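Local structure of aldehyde dehydrogenase (Bartonella henselae, 3I44) at residues D42-D47 / C54-L59; P48-A53 / M379-Y384; S110-A115 / A200-M205; L194-I199 / F221-G226. The protein probably oxidises aldehydes to carboxylic acids with a nicotinamide cofactor, as other members of the aldehyde dehydrogenase family do. The protein carries 1 engineered substitution. All blocks are in the same frame, centred on the assembly; numbering follows the deposited sequence.

Contact 1 (D42-D47 / C54-L59). With NA (sodium ion), chain B.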
loop_
_atom_site.group_PDB
_atom_site.type_symbol
_atom_site.label_atom_id
_atom_site.label_comp_id
_atom_site.label_asym_id
_atom_site.label_seq_id
_atom_site.Cartn_x
_atom_site.Cartn_y
_atom_site.Cartn_z
ATOM N N ASP A 42 33.965 -8.210 8.330
ATOM C CA ASP A 42 34.529 -7.862 7.016
ATOM C C ASP A 42 33.868 -8.647 5.884
ATOM O O ASP A 42 33.516 -9.823 6.043
ATOM C CB ASP A 42 36.029 -8.124 6.974
ATOM C CG ASP A 42 36.850 -7.043 7.673
ATOM O OD1 ASP A 42 36.255 -6.163 8.347
ATOM O OD2 ASP A 42 38.115 -7.077 7.550
ATOM N N LEU A 43 33.682 -7.983 4.751
ATOM C CA LEU A 43 33.215 -8.665 3.548
ATOM C C LEU A 43 33.944 -8.057 2.370
ATOM O O LEU A 43 34.053 -6.830 2.241
ATOM C CB LEU A 43 31.685 -8.571 3.394
ATOM C CG LEU A 43 31.078 -9.278 2.164
ATOM C CD1 LEU A 43 31.303 -10.788 2.185
ATOM C CD2 LEU A 43 29.577 -8.974 2.065
ATOM N N TYR A 44 34.507 -8.917 1.538
ATOM C CA TYR A 44 35.177 -8.444 0.349
ATOM C C TYR A 44 34.109 -8.172 -0.698
ATOM O O TYR A 44 33.152 -8.957 -0.843
ATOM C CB TYR A 44 36.173 -9.476 -0.176
ATOM C CG TYR A 44 37.443 -9.532 0.634
ATOM C CD1 TYR A 44 38.104 -8.360 1.004
ATOM C CD2 TYR A 44 37.994 -10.755 1.034
ATOM C CE1 TYR A 44 39.260 -8.385 1.759
ATOM C CE2 TYR A 44 39.188 -10.794 1.796
ATOM C CZ TYR A 44 39.808 -9.594 2.145
ATOM O OH TYR A 44 40.978 -9.563 2.888
ATOM N N VAL A 45 34.269 -7.056 -1.396
ATOM C CA VAL A 45 33.513 -6.787 -2.594
ATOM C C VAL A 45 34.309 -7.357 -3.768
ATOM O O VAL A 45 35.454 -6.968 -3.968
ATOM C CB VAL A 45 33.291 -5.272 -2.788
ATOM C CG1 VAL A 45 32.481 -5.002 -4.039
ATOM C CG2 VAL A 45 32.605 -4.681 -1.563
ATOM N N ILE A 46 33.696 -8.261 -4.544
ATOM C CA ILE A 46 34.359 -8.863 -5.694
ATOM C C ILE A 46 34.086 -8.086 -6.994
ATOM O O ILE A 46 32.951 -7.678 -7.258
ATOM C CB ILE A 46 33.930 -10.345 -5.873
ATOM C CG1 ILE A 46 34.303 -11.179 -4.632
ATOM C CG2 ILE A 46 34.554 -10.979 -7.125
ATOM C CD1 ILE A 46 35.748 -11.041 -4.193
ATOM N N ASP A 47 35.151 -7.845 -7.762
ATOM C CA ASP A 47 35.100 -7.405 -9.149
ATOM C C ASP A 47 34.813 -8.624 -10.018
ATOM O O ASP A 47 35.695 -9.485 -10.153
ATOM C CB ASP A 47 36.446 -6.802 -9.528
ATOM C CG ASP A 47 36.487 -6.280 -10.965
ATOM O OD1 ASP A 47 35.726 -6.793 -11.831
ATOM O OD2 ASP A 47 37.289 -5.342 -11.215
ATOM N N CYS A 54 38.071 -6.149 -4.721
ATOM C CA CYS A 54 38.440 -4.754 -5.012
ATOM C C CYS A 54 38.303 -3.831 -3.807
ATOM O O CYS A 54 38.817 -2.697 -3.807
ATOM C CB CYS A 54 37.631 -4.188 -6.189
ATOM S SG CYS A 54 35.814 -4.123 -5.937
ATOM N N ALA A 55 37.620 -4.306 -2.782
ATOM C CA ALA A 55 37.434 -3.512 -1.580
ATOM C C ALA A 55 36.992 -4.390 -0.453
ATOM O O ALA A 55 36.543 -5.522 -0.655
ATOM C CB ALA A 55 36.384 -2.384 -1.813
ATOM N N VAL A 56 37.117 -3.860 0.749
ATOM C CA VAL A 56 36.566 -4.500 1.925
ATOM C C VAL A 56 35.570 -3.558 2.587
ATOM O O VAL A 56 35.847 -2.370 2.758
ATOM C CB VAL A 56 37.684 -4.937 2.934
ATOM C CG1 VAL A 56 38.575 -3.763 3.340
ATOM C CG2 VAL A 56 37.041 -5.646 4.173
ATOM N N ILE A 57 34.405 -4.098 2.941
ATOM C CA ILE A 57 33.372 -3.360 3.677
ATOM C C ILE A 57 33.028 -4.075 4.975
ATOM O O ILE A 57 33.458 -5.208 5.198
ATOM C CB ILE A 57 32.064 -3.182 2.826
ATOM C CG1 ILE A 57 31.485 -4.535 2.399
ATOM C CG2 ILE A 57 32.353 -2.291 1.646
ATOM C CD1 ILE A 57 29.983 -4.496 2.088
ATOM N N SER A 58 32.233 -3.419 5.817
ATOM C CA SER A 58 31.728 -4.012 7.049
ATOM C C SER A 58 30.262 -4.360 6.883
ATOM O O SER A 58 29.507 -3.555 6.334
ATOM C CB SER A 58 31.865 -3.040 8.217
ATOM O OG SER A 58 33.209 -2.714 8.461
ATOM N N LEU A 59 29.866 -5.552 7.338
ATOM C CA LEU A 59 28.463 -5.932 7.487
ATOM C C LEU A 59 28.007 -5.485 8.859
ATOM O O LEU A 59 28.509 -5.971 9.883
ATOM C CB LEU A 59 28.271 -7.457 7.325
ATOM C CG LEU A 59 28.505 -7.961 5.897
ATOM C CD1 LEU A 59 28.352 -9.507 5.763
ATOM C CD2 LEU A 59 27.578 -7.231 4.890
HETATM NA NA NA B . 30.633 -7.128 -6.495
HETATM O O HOH W 1 34.390 -4.740 9.608
HETATM O O HOH W 2 30.874 -8.693 -4.366
HETATM O O HOH W 3 30.066 -8.981 -7.094
#
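V45 packs against A55, C54 and I57 of the neighbouring strand. Its CB lies 4.3 Å from CB of A55, its partner in a hydrogen-bonded pair. CG1, anti to the backbone N (chi1 -179°), meets C54 SG at 3.9 Å and also lies near the sodium ion. CG2 meets I57 CG2 at 4.0 Å, and these two side chains cross at about a right angle. Strands 42-47 and 52-58 form an antiparallel beta hairpin, with 42-47 outermost in its four-stranded sheet within this chain. V45 N donates to A55 O, and V45 O accepts from C54 N. L43 and I57 exchange two more backbone bonds. L43 shares a face with V45 and reaches along it, its CD2 3.9 Å from L59 CD2. On the other face the Y44 ring turns an edge to A55 O, which lies in the ring plane 3.6 Å from CD1. D42 runs over V56 CG2 on the same face. One water donates to both D42 OD1 and S58 OG, while D42 OD2 makes a salt bridge with R26. Further along, the sodium ion is coordinated by I46 O at 2.5 Å. I46 N donates to a water that the ion also holds.

Contact 2 (P48-A53 / M379-Y384); sequences PSTEEA and MERGYY
R381 lays one face of its guanidinium against T50 and turns an edge to E52. T50 CB sits 3.8 Å above the guanidinium plane, over its centre. R381 NH1 is 2.6 Å from E52 OE2, in a salt bridge whose hydrogen bond is weak because it is strongly bent. The E52 carboxylate is turned 69° from the guanidinium plane. Next, G382 N donates to E51 OE2 at 2.8 Å, using the anti lone pair of that oxygen. G382 has no side chain, and P48 O comes within 3.2 Å of its CA. Y383 N then donates to P48 O at 3.1 Å, and the residue is the centre of an inverse gamma turn. The Y383 ring lies by P48, with CD2 3.5 Å from P48 CB. A water links Y383 OH to E51 OE1. Finally, Y384 brings its OH to 3.7 Å from S49 CB. S49 OG is bonded elsewhere, to G335 N. The contact joins the connection of hairpin 42-47/52-58 to the loop between strands 367-370 and 388-391, which probably belongs to the catalytic domain. T50 OG1 accepts from E52 N, an ST turn that shapes this connection. The two straighter bonds use main-chain N-H groups of the loop, while the charged pair lies among exposed residues, where solvent probably weakens it.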
loop_
_atom_site.group_PDB
_atom_site.type_symbol
_atom_site.label_atom_id
_atom_site.label_comp_id
_atom_site.label_asym_id
_atom_site.label_seq_id
_atom_site.Cartn_x
_atom_site.Cartn_y
_atom_site.Cartn_z
ATOM N N PRO A 48 33.575 -8.725 -10.594
ATOM C CA PRO A 48 33.160 -9.917 -11.309
ATOM C C PRO A 48 33.862 -10.133 -12.658
ATOM O O PRO A 48 33.714 -11.195 -13.233
ATOM C CB PRO A 48 31.681 -9.675 -11.547
ATOM C CG PRO A 48 31.613 -8.182 -11.746
ATOM C CD PRO A 48 32.569 -7.657 -10.712
ATOM N N SER A 49 34.577 -9.122 -13.143
ATOM C CA SER A 49 35.306 -9.221 -14.389
ATOM C C SER A 49 36.596 -10.043 -14.163
ATOM O O SER A 49 37.084 -10.698 -15.099
ATOM C CB SER A 49 35.610 -7.817 -14.965
ATOM O OG SER A 49 34.428 -7.189 -15.504
ATOM N N THR A 50 37.096 -10.033 -12.922
ATOM C CA THR A 50 38.344 -10.725 -12.541
ATOM C C THR A 50 38.211 -11.820 -11.460
ATOM O O THR A 50 39.101 -12.657 -11.329
ATOM C CB THR A 50 39.374 -9.729 -11.988
ATOM O OG1 THR A 50 38.818 -9.071 -10.840
ATOM C CG2 THR A 50 39.779 -8.695 -13.045
ATOM N N GLU A 51 37.132 -11.819 -10.687
ATOM C CA GLU A 51 36.983 -12.697 -9.505
ATOM C C GLU A 51 37.830 -12.276 -8.305
ATOM O O GLU A 51 37.895 -12.993 -7.318
ATOM C CB GLU A 51 37.223 -14.182 -9.828
ATOM C CG GLU A 51 36.355 -14.669 -10.939
ATOM C CD GLU A 51 36.322 -16.195 -11.105
ATOM O OE1 GLU A 51 36.253 -16.954 -10.113
ATOM O OE2 GLU A 51 36.300 -16.623 -12.269
ATOM N N GLU A 52 38.433 -11.098 -8.367
ATOM C CA GLU A 52 39.286 -10.605 -7.285
ATOM C C GLU A 52 38.594 -9.547 -6.434
ATOM O O GLU A 52 37.744 -8.795 -6.933
ATOM C CB GLU A 52 40.572 -10.055 -7.871
ATOM C CG GLU A 52 41.510 -11.195 -8.333
ATOM C CD GLU A 52 42.535 -10.776 -9.372
ATOM O OE1 GLU A 52 42.738 -9.551 -9.585
ATOM O OE2 GLU A 52 43.138 -11.697 -9.984
ATOM N N ALA A 53 38.950 -9.523 -5.150
ATOM C CA ALA A 53 38.498 -8.517 -4.218
ATOM C C ALA A 53 38.987 -7.113 -4.622
ATOM O O ALA A 53 40.179 -6.914 -4.850
ATOM C CB ALA A 53 38.980 -8.883 -2.770
ATOM N N MET A 379 37.749 -16.884 -22.374
ATOM C CA MET A 379 37.684 -16.228 -21.066
ATOM C C MET A 379 38.124 -17.250 -20.022
ATOM O O MET A 379 37.579 -18.340 -19.968
ATOM C CB MET A 379 36.249 -15.781 -20.753
ATOM C CG MET A 379 35.505 -15.034 -21.874
ATOM S SD MET A 379 35.735 -13.275 -21.765
ATOM C CE MET A 379 37.214 -13.127 -22.777
ATOM N N GLU A 380 39.090 -16.891 -19.191
ATOM C CA GLU A 380 39.683 -17.835 -18.238
ATOM C C GLU A 380 39.065 -17.678 -16.846
ATOM O O GLU A 380 38.958 -18.645 -16.085
ATOM C CB GLU A 380 41.201 -17.618 -18.174
ATOM N N ARG A 381 38.654 -16.445 -16.534
ATOM C CA ARG A 381 38.069 -16.100 -15.246
ATOM C C ARG A 381 37.025 -14.995 -15.426
ATOM O O ARG A 381 36.958 -14.363 -16.466
ATOM C CB ARG A 381 39.151 -15.613 -14.311
ATOM C CG ARG A 381 39.887 -14.466 -14.885
ATOM C CD ARG A 381 40.999 -14.017 -13.999
ATOM N NE ARG A 381 41.433 -12.698 -14.461
ATOM C CZ ARG A 381 42.140 -11.829 -13.740
ATOM N NH1 ARG A 381 42.514 -12.132 -12.496
ATOM N NH2 ARG A 381 42.470 -10.650 -14.265
ATOM N N GLY A 382 36.245 -14.775 -14.380
ATOM C CA GLY A 382 35.113 -13.842 -14.395
ATOM C C GLY A 382 33.822 -14.590 -14.629
ATOM O O GLY A 382 33.814 -15.670 -15.213
ATOM N N TYR A 383 32.716 -13.998 -14.203
ATOM C CA TYR A 383 31.405 -14.632 -14.276
ATOM C C TYR A 383 30.731 -14.352 -15.636
ATOM O O TYR A 383 29.627 -13.811 -15.704
ATOM C CB TYR A 383 30.536 -14.146 -13.098
ATOM C CG TYR A 383 31.286 -14.200 -11.759
ATOM C CD1 TYR A 383 31.927 -15.376 -11.331
ATOM C CD2 TYR A 383 31.397 -13.072 -10.951
ATOM C CE1 TYR A 383 32.661 -15.409 -10.124
ATOM C CE2 TYR A 383 32.110 -13.102 -9.762
ATOM C CZ TYR A 383 32.732 -14.286 -9.338
ATOM O OH TYR A 383 33.454 -14.298 -8.150
ATOM N N TYR A 384 31.388 -14.768 -16.712
ATOM C CA TYR A 384 30.878 -14.522 -18.069
ATOM C C TYR A 384 29.928 -15.593 -18.509
ATOM O O TYR A 384 30.264 -16.793 -18.466
ATOM C CB TYR A 384 32.035 -14.434 -19.053
ATOM C CG TYR A 384 32.940 -13.263 -18.753
ATOM C CD1 TYR A 384 32.562 -11.968 -19.096
ATOM C CD2 TYR A 384 34.168 -13.440 -18.142
ATOM C CE1 TYR A 384 33.379 -10.886 -18.828
ATOM C CE2 TYR A 384 34.994 -12.350 -17.859
ATOM C CZ TYR A 384 34.589 -11.081 -18.208
ATOM O OH TYR A 384 35.405 -10.016 -17.947
HETATM O O HOH W 4 34.680 -16.516 -7.704
#

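Contact 3 (S110-A115 / A200-M205); sequences SMEMGA and APLSAM. With NA (sodium ion), chain B.
E112, near the C-terminal end of helix 102-113, pushes its carboxylate against L202 and S203 in the first turn of helix 202-213. That second helix is the crossover of a beta-alpha-beta unit, part of what is probably the Rossmann-like coenzyme domain of this family. The E112 side chain starts with CG wedged between its backbone N and carbonyl carbon (chi1 75°). It then runs fully extended (chi2 -178°), which carries the carboxylate across to the other helix. On the way CD passes 3.6 Å from A200 CB. OE1 receives S203 N at 3.1 Å, on the syn side but 30° out of the carboxylate plane. L202 N is 2.7 Å from the same OE1, in a bent and weak bond. OE2 is held by S203 OG, which donates at 2.6 Å to its syn lone pair. S203 can do this because its hydroxyl is folded back over its own main chain. The buried carboxylate thus has donors at both oxygens. Their place at a helix start would probably stabilise its negative charge. M111 keeps its chain straight and bends only at the end, bringing CE to 3.8 Å from L202 CD1. M113 does the reverse: its CB lies 4.2 Å from A200 CB, but the chain curls and its tip leads away. The main chain of E112 has a separate task: its carbonyl O binds the sodium ion at 2.4 Å.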
loop_
_atom_site.group_PDB
_atom_site.type_symbol
_atom_site.label_atom_id
_atom_site.label_comp_id
_atom_site.label_asym_id
_atom_site.label_seq_id
_atom_site.Cartn_x
_atom_site.Cartn_y
_atom_site.Cartn_z
ATOM N N SER A 110 31.188 0.033 -12.695
ATOM C CA SER A 110 31.822 -0.943 -13.588
ATOM C C SER A 110 32.621 -1.981 -12.781
ATOM O O SER A 110 32.442 -3.198 -12.945
ATOM C CB SER A 110 32.755 -0.223 -14.568
ATOM O OG SER A 110 33.234 -1.096 -15.556
ATOM N N MET A 111 33.470 -1.485 -11.894
ATOM C CA MET A 111 34.313 -2.361 -11.070
ATOM C C MET A 111 33.556 -3.325 -10.168
ATOM O O MET A 111 33.885 -4.502 -10.132
ATOM C CB MET A 111 35.263 -1.526 -10.196
ATOM C CG MET A 111 36.081 -2.352 -9.221
ATOM S SD MET A 111 37.380 -1.353 -8.423
ATOM C CE MET A 111 36.503 -0.566 -7.108
ATOM N N GLU A 112 32.561 -2.822 -9.435
ATOM C CA GLU A 112 31.841 -3.600 -8.398
ATOM C C GLU A 112 30.773 -4.549 -8.943
ATOM O O GLU A 112 30.509 -5.581 -8.325
ATOM C CB GLU A 112 31.228 -2.650 -7.343
ATOM C CG GLU A 112 29.976 -1.894 -7.833
ATOM C CD GLU A 112 29.365 -0.902 -6.812
ATOM O OE1 GLU A 112 29.914 -0.754 -5.730
ATOM O OE2 GLU A 112 28.285 -0.317 -7.093
ATOM N N MET A 113 30.144 -4.225 -10.092
ATOM C CA MET A 113 29.112 -5.109 -10.633
ATOM C C MET A 113 29.273 -5.518 -12.094
ATOM O O MET A 113 28.478 -6.294 -12.617
ATOM C CB MET A 113 27.689 -4.594 -10.300
ATOM C CG MET A 113 27.358 -3.179 -10.704
ATOM S SD MET A 113 27.170 -3.079 -12.484
ATOM C CE MET A 113 25.830 -4.260 -12.799
ATOM N N GLY A 114 30.304 -5.003 -12.758
ATOM C CA GLY A 114 30.730 -5.514 -14.055
ATOM C C GLY A 114 30.219 -4.771 -15.272
ATOM O O GLY A 114 30.491 -5.216 -16.405
ATOM N N ALA A 115 29.475 -3.669 -15.076
ATOM C CA ALA A 115 28.958 -2.916 -16.217
ATOM C C ALA A 115 30.083 -2.441 -17.139
ATOM O O ALA A 115 30.990 -1.757 -16.684
ATOM C CB ALA A 115 28.100 -1.723 -15.757
ATOM N N ALA A 200 27.472 -4.848 -4.160
ATOM C CA ALA A 200 27.815 -3.646 -4.964
ATOM C C ALA A 200 27.533 -2.357 -4.178
ATOM O O ALA A 200 26.678 -1.548 -4.578
ATOM C CB ALA A 200 27.013 -3.639 -6.286
ATOM N N PRO A 201 28.203 -2.176 -3.019
ATOM C CA PRO A 201 27.890 -1.075 -2.115
ATOM C C PRO A 201 28.674 0.200 -2.387
ATOM O O PRO A 201 28.327 1.266 -1.851
ATOM C CB PRO A 201 28.344 -1.630 -0.763
ATOM C CG PRO A 201 29.552 -2.373 -1.111
ATOM C CD PRO A 201 29.262 -3.030 -2.464
ATOM N N LEU A 202 29.742 0.094 -3.160
ATOM C CA LEU A 202 30.663 1.203 -3.302
ATOM C C LEU A 202 30.013 2.426 -3.979
ATOM O O LEU A 202 30.276 3.562 -3.589
ATOM C CB LEU A 202 31.944 0.775 -4.026
ATOM C CG LEU A 202 32.797 -0.352 -3.404
ATOM C CD1 LEU A 202 33.974 -0.664 -4.309
ATOM C CD2 LEU A 202 33.281 -0.052 -1.973
ATOM N N SER A 203 29.133 2.191 -4.946
ATOM C CA SER A 203 28.491 3.289 -5.645
ATOM C C SER A 203 27.663 4.108 -4.667
ATOM O O SER A 203 27.726 5.325 -4.698
ATOM C CB SER A 203 27.669 2.794 -6.830
ATOM O OG SER A 203 26.828 1.704 -6.503
ATOM N N ALA A 204 26.924 3.422 -3.790
ATOM C CA ALA A 204 26.134 4.041 -2.714
ATOM C C ALA A 204 26.996 4.793 -1.725
ATOM O O ALA A 204 26.648 5.872 -1.256
ATOM C CB ALA A 204 25.275 2.981 -1.990
ATOM N N MET A 205 28.152 4.232 -1.413
ATOM C CA MET A 205 29.076 4.923 -0.492
ATOM C C MET A 205 29.595 6.211 -1.124
ATOM O O MET A 205 29.722 7.223 -0.457
ATOM C CB MET A 205 30.222 3.982 -0.090
ATOM C CG MET A 205 29.666 2.818 0.714
ATOM S SD MET A 205 30.886 1.627 1.236
ATOM C CE MET A 205 31.729 2.547 2.543
HETATM NA NA NA B . 30.633 -7.128 -6.495
HETATM O O HOH W 3 30.066 -8.981 -7.094
HETATM O O HOH W 2 30.874 -8.693 -4.366
#

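Contact 4 (L194-I199 / F221-G226). With NA (sodium ion), chain B.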
loop_
_atom_site.group_PDB
_atom_site.type_symbol
_atom_site.label_atom_id
_atom_site.label_comp_id
_atom_site.label_asym_id
_atom_site.label_seq_id
_atom_site.Cartn_x
_atom_site.Cartn_y
_atom_site.Cartn_z
ATOM N N LEU A 194 19.658 4.139 4.516
ATOM C CA LEU A 194 19.881 3.337 3.318
ATOM C C LEU A 194 20.819 2.165 3.642
ATOM O O LEU A 194 21.889 2.361 4.256
ATOM C CB LEU A 194 20.495 4.193 2.216
ATOM C CG LEU A 194 21.025 3.471 0.952
ATOM C CD1 LEU A 194 19.897 2.818 0.192
ATOM C CD2 LEU A 194 21.828 4.413 0.050
ATOM N N LYS A 195 20.400 0.963 3.270
ATOM C CA LYS A 195 21.303 -0.202 3.235
ATOM C C LYS A 195 21.473 -0.633 1.793
ATOM O O LYS A 195 20.553 -1.227 1.212
ATOM C CB LYS A 195 20.742 -1.379 4.049
ATOM C CG LYS A 195 21.727 -2.569 4.135
ATOM C CD LYS A 195 21.039 -3.915 4.295
ATOM C CE LYS A 195 20.572 -4.462 2.957
ATOM N NZ LYS A 195 21.693 -4.728 2.001
ATOM N N PRO A 196 22.653 -0.358 1.196
ATOM C CA PRO A 196 22.746 -0.798 -0.196
ATOM C C PRO A 196 23.097 -2.274 -0.301
ATOM O O PRO A 196 23.203 -2.951 0.726
ATOM C CB PRO A 196 23.870 0.071 -0.755
ATOM C CG PRO A 196 24.702 0.369 0.416
ATOM C CD PRO A 196 23.758 0.550 1.539
ATOM N N SER A 197 23.268 -2.768 -1.530
ATOM C CA SER A 197 23.598 -4.164 -1.734
ATOM C C SER A 197 25.026 -4.428 -1.297
ATOM O O SER A 197 25.933 -3.673 -1.624
ATOM C CB SER A 197 23.415 -4.548 -3.177
ATOM O OG SER A 197 23.958 -5.844 -3.402
ATOM N N GLU A 198 25.215 -5.508 -0.558
ATOM C CA GLU A 198 26.529 -5.825 -0.014
ATOM C C GLU A 198 27.463 -6.350 -1.110
ATOM O O GLU A 198 28.671 -6.307 -0.949
ATOM C CB GLU A 198 26.436 -6.804 1.183
ATOM C CG GLU A 198 26.043 -8.233 0.831
ATOM C CD GLU A 198 24.548 -8.472 0.734
ATOM O OE1 GLU A 198 23.739 -7.519 0.574
ATOM O OE2 GLU A 198 24.180 -9.649 0.811
ATOM N N ILE A 199 26.922 -6.793 -2.245
ATOM C CA ILE A 199 27.790 -7.167 -3.360
ATOM C C ILE A 199 28.114 -6.016 -4.314
ATOM O O ILE A 199 28.969 -6.194 -5.176
ATOM C CB ILE A 199 27.308 -8.427 -4.113
ATOM C CG1 ILE A 199 26.120 -8.148 -4.988
ATOM C CG2 ILE A 199 26.968 -9.620 -3.107
ATOM C CD1 ILE A 199 25.741 -9.352 -5.877
ATOM N N PHE A 221 20.479 11.829 6.045
ATOM C CA PHE A 221 20.784 10.663 5.277
ATOM C C PHE A 221 21.846 9.830 5.987
ATOM O O PHE A 221 22.889 10.345 6.350
ATOM C CB PHE A 221 21.263 11.057 3.867
ATOM C CG PHE A 221 21.799 9.910 3.091
ATOM C CD1 PHE A 221 20.940 9.071 2.374
ATOM C CD2 PHE A 221 23.168 9.612 3.126
ATOM C CE1 PHE A 221 21.436 7.971 1.682
ATOM C CE2 PHE A 221 23.675 8.530 2.447
ATOM C CZ PHE A 221 22.817 7.702 1.706
ATOM N N ASN A 222 21.591 8.525 6.125
ATOM C CA ASN A 222 22.531 7.622 6.800
ATOM C C ASN A 222 22.694 6.344 5.989
ATOM O O ASN A 222 21.716 5.840 5.407
ATOM C CB ASN A 222 22.039 7.280 8.222
ATOM C CG ASN A 222 21.713 8.499 9.022
ATOM O OD1 ASN A 222 22.583 9.062 9.690
ATOM N ND2 ASN A 222 20.439 8.973 8.925
ATOM N N LEU A 223 23.923 5.833 5.927
ATOM C CA LEU A 223 24.232 4.634 5.171
ATOM C C LEU A 223 24.929 3.622 6.080
ATOM O O LEU A 223 25.945 3.947 6.719
ATOM C CB LEU A 223 25.089 4.951 3.914
ATOM C CG LEU A 223 25.478 3.733 3.023
ATOM C CD1 LEU A 223 25.815 4.142 1.587
ATOM C CD2 LEU A 223 26.672 2.968 3.606
ATOM N N ILE A 224 24.340 2.435 6.171
ATOM C CA ILE A 224 24.979 1.294 6.816
ATOM C C ILE A 224 24.990 0.139 5.820
ATOM O O ILE A 224 24.024 -0.053 5.080
ATOM C CB ILE A 224 24.272 0.850 8.133
ATOM C CG1 ILE A 224 22.813 0.448 7.867
ATOM C CG2 ILE A 224 24.393 1.945 9.185
ATOM C CD1 ILE A 224 22.060 -0.066 9.073
ATOM N N ASN A 225 26.095 -0.588 5.749
ATOM C CA ASN A 225 26.151 -1.804 4.933
ATOM C C ASN A 225 25.678 -2.987 5.753
ATOM O O ASN A 225 25.620 -2.927 6.995
ATOM C CB ASN A 225 27.561 -2.038 4.384
ATOM C CG ASN A 225 27.929 -1.057 3.288
ATOM O OD1 ASN A 225 28.991 -0.424 3.318
ATOM N ND2 ASN A 225 27.032 -0.896 2.331
ATOM N N GLY A 226 25.275 -4.053 5.064
ATOM C CA GLY A 226 24.776 -5.214 5.759
ATOM C C GLY A 226 24.081 -6.113 4.790
ATOM O O GLY A 226 23.991 -5.774 3.600
HETATM NA NA NA B . 30.633 -7.128 -6.495
HETATM O O HOH W 5 25.602 -3.369 2.200
HETATM O O HOH W 3 30.066 -8.981 -7.094
HETATM O O HOH W 2 30.874 -8.693 -4.366
#
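L194 meets F221 and L223 between two parallel strands of a beta-alpha-beta unit, strand 191-195, helix 202-213 and strand 221-223. This is probably part of the Rossmann-like coenzyme domain. L194 CD2 lies at the edge of the F221 ring, in its plane, 3.8 Å from CZ. P196 continues the apolar layer. Its CD is 3.9 Å from L223 CG, and the two side chains meet at about a right angle. Helix 202-213 covers this side through A204 and L211. Around this centre the backbones pair. L194 N donates to N222 O at 2.8 Å, and L194 O accepts from I224 N. Past the strand ends the contact becomes polar. N225 ND2 comes to 3.3 Å from P196 CG and donates to a water. That water also accepts from G226 N and donates to P196 O. K195 leaves the sheet extended, then bends at chi3 (82°) and chi4 (63°). NZ donates to G226 O at 3.0 Å and to P196 O at 2.7 Å, in each case from above the carbonyl plane. The bond to G226 O links the two segments; the one to P196 O folds the lysine back on its own chain. E198 OE1 is 3.7 Å from K195 NZ, a long salt bridge. At the far end of 194-199 the chain reaches the metal, with I199 O 2.3 Å from the sodium ion.

Overall arrangement
Contacts 1, 3 and 4 meet at the sodium ion. Each supplies one carbonyl oxygen, from I46, E112 and I199, and two waters are also bound to it. The centres of contacts 1 and 3 are 11 Å apart, and those of 3 and 4 are 12 Å apart. P201 joins the three: it packs on V45 and I57 of contact 1 and on N225 of contact 4. Contact 2 stands to one side, with the P48 side chain about 5 Å from the ion. Its segment 48-53 connects the two strands of contact 1, and P48 touches M111 and M113 of contact 3. Contacts 2 and 4 do not touch; their nearest atoms are about 7 Å apart.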